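Local coordinates for protein ECXA (Escherichia coli, PDB 4L63) that binds a zinc ion through three histidines and is probably a metallopeptidase of the metzincin type, at residues 100-105 with 117-123. Residues are numbered along the deposited sequence; the frame is centred on the assembly and turned at random.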
loop_
_atom_site.group_PDB
_atom_site.type_symbol
_atom_site.label_atom_id
_atom_site.label_comp_id
_atom_site.label_asym_id
_atom_site.label_seq_id
_atom_site.Cartn_x
_atom_site.Cartn_y
_atom_site.Cartn_z
ATOM N N ASP A 100 18.105 18.982 33.554
ATOM C CA ASP A 100 17.893 20.000 32.532
ATOM C C ASP A 100 16.678 19.642 31.652
ATOM O O ASP A 100 16.647 19.880 30.450
ATOM C CB ASP A 100 19.226 20.178 31.757
ATOM C CG ASP A 100 19.114 21.033 30.497
ATOM O OD1 ASP A 100 18.756 20.504 29.420
ATOM O OD2 ASP A 100 19.378 22.248 30.593
ATOM N N ASN A 101 15.645 19.092 32.286
ATOM C CA ASN A 101 14.344 18.945 31.627
ATOM C C ASN A 101 14.446 18.057 30.375
ATOM O O ASN A 101 13.806 18.308 29.355
ATOM C CB ASN A 101 13.792 20.349 31.297
ATOM C CG ASN A 101 12.370 20.336 30.767
ATOM O OD1 ASN A 101 11.545 19.512 31.165
ATOM N ND2 ASN A 101 12.076 21.267 29.862
ATOM N N SER A 102 15.279 17.022 30.472
ATOM C CA SER A 102 15.504 16.079 29.379
ATOM C C SER A 102 16.040 14.754 29.928
ATOM O O SER A 102 17.209 14.658 30.304
ATOM C CB SER A 102 16.477 16.664 28.351
ATOM O OG SER A 102 17.051 15.652 27.541
ATOM N N LEU A 103 15.176 13.742 29.969
ATOM C CA LEU A 103 15.509 12.447 30.565
ATOM C C LEU A 103 16.695 11.755 29.894
ATOM O O LEU A 103 17.597 11.267 30.573
ATOM C CB LEU A 103 14.290 11.523 30.530
ATOM C CG LEU A 103 13.065 11.980 31.325
ATOM C CD1 LEU A 103 11.950 10.943 31.260
ATOM C CD2 LEU A 103 13.451 12.273 32.774
ATOM N N GLY A 104 16.689 11.705 28.566
ATOM C CA GLY A 104 17.748 11.041 27.826
ATOM C C GLY A 104 18.259 11.854 26.650
ATOM O O GLY A 104 17.636 12.839 26.242
ATOM N N SER A 105 19.392 11.429 26.097
ATOM C CA SER A 105 20.048 12.152 25.011
ATOM C C SER A 105 21.079 11.273 24.295
ATOM O O SER A 105 21.817 10.522 24.941
ATOM C CB SER A 105 20.717 13.419 25.557
ATOM O OG SER A 105 21.353 14.157 24.532
ATOM N N ARG A 117 23.468 9.173 26.731
ATOM C CA ARG A 117 23.495 9.517 28.145
ATOM C C ARG A 117 22.095 9.474 28.762
ATOM O O ARG A 117 21.109 9.884 28.145
ATOM C CB ARG A 117 24.133 10.896 28.350
ATOM C CG ARG A 117 23.353 12.044 27.751
ATOM C CD ARG A 117 24.064 13.367 27.956
ATOM N NE ARG A 117 23.262 14.470 27.439
ATOM C CZ ARG A 117 22.335 15.103 28.152
ATOM N NH1 ARG A 117 21.639 16.093 27.614
ATOM N NH2 ARG A 117 22.098 14.743 29.405
ATOM N N ILE A 118 22.021 8.939 29.976
ATOM C CA ILE A 118 20.795 8.947 30.762
ATOM C C ILE A 118 20.989 9.860 31.960
ATOM O O ILE A 118 21.701 9.516 32.905
ATOM C CB ILE A 118 20.401 7.535 31.254
ATOM C CG1 ILE A 118 20.039 6.630 30.073
ATOM C CG2 ILE A 118 19.242 7.617 32.245
ATOM C CD1 ILE A 118 18.815 7.069 29.311
ATOM N N ASP A 119 20.375 11.035 31.912
ATOM C CA ASP A 119 20.478 11.977 33.016
ATOM C C ASP A 119 19.812 11.391 34.249
ATOM O O ASP A 119 18.717 10.848 34.168
ATOM C CB ASP A 119 19.841 13.317 32.651
ATOM C CG ASP A 119 20.328 14.446 33.534
ATOM O OD1 ASP A 119 19.697 14.700 34.582
ATOM O OD2 ASP A 119 21.346 15.076 33.181
ATOM N N ILE A 120 20.481 11.485 35.390
ATOM C CA ILE A 120 19.919 10.962 36.625
ATOM C C ILE A 120 19.197 12.074 37.381
ATOM O O ILE A 120 18.160 11.844 38.004
ATOM C CB ILE A 120 21.006 10.336 37.513
ATOM C CG1 ILE A 120 21.806 9.299 36.721
ATOM C CG2 ILE A 120 20.384 9.693 38.730
ATOM C CD1 ILE A 120 20.975 8.146 36.215
ATOM N N GLY A 121 19.748 13.283 37.305
ATOM C CA GLY A 121 19.151 14.448 37.937
ATOM C C GLY A 121 17.814 14.851 37.339
ATOM O O GLY A 121 16.920 15.295 38.058
ATOM N N SER A 122 17.675 14.703 36.022
ATOM C CA SER A 122 16.411 15.003 35.353
ATOM C C SER A 122 15.320 14.015 35.764
ATOM O O SER A 122 14.179 14.410 35.997
ATOM C CB SER A 122 16.579 14.995 33.829
ATOM O OG SER A 122 17.139 16.214 33.367
ATOM N N PHE A 123 15.674 12.736 35.854
ATOM C CA PHE A 123 14.731 11.717 36.306
ATOM C C PHE A 123 14.231 12.013 37.719
ATOM O O PHE A 123 13.028 12.038 37.962
ATOM C CB PHE A 123 15.366 10.325 36.247
ATOM C CG PHE A 123 15.141 9.614 34.940
ATOM C CD1 PHE A 123 16.036 9.756 33.897
ATOM C CD2 PHE A 123 14.025 8.815 34.752
ATOM C CE1 PHE A 123 15.833 9.111 32.691
ATOM C CE2 PHE A 123 13.814 8.169 33.548
ATOM C CZ PHE A 123 14.719 8.318 32.515
#
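The hydroxyl oxygen of S122 is the polar hub between these segments: S122 OG accepts from the backbone D100 N at 2.9 Å, and its single proton has two weak, competing acceptors in S102 O and D119 OD1. Its chi1 of -80° sets OG beside the S122 backbone N, toward residues 100-102. D119, the N-cap of helix 120-126, accepts from S122 N through OD1, which also bonds to A99 N, while Y98 N and T96 OG1 bond to OD2, so one acid ties the helix start to the chain leading into residues 100-102. L103 works on two fronts. Its carbonyl oxygen takes D119 N at 3.1 Å, and its side chain crosses F123 at about a right angle, CD2 sitting 3.8 Å from the ring centroid in a CH-pi contact, just 10° off the normal. Beyond it the antiparallel hairpin 104-107/115-119 begins: G104 faces I118 in a non-hydrogen-bonded pair, and S105 and R117 form the hydrogen-bonded one, with R117 N to S105 O the shorter bond at 2.8 Å. The R117 side chain, extended from CG to NE, runs across S105, whose CB lies over one guanidinium face, offset toward its rim and 3.3 Å from R117 NE. G104 lies near the zinc site, on the hairpin's edge strand. Capping, hairpin bonds and a CH-pi contact thus join sheet edge and helix start, and the backbone N-H groups of Y98, A99 and S122, with R117 at long range, would be expected to favour the carboxylate form of D119.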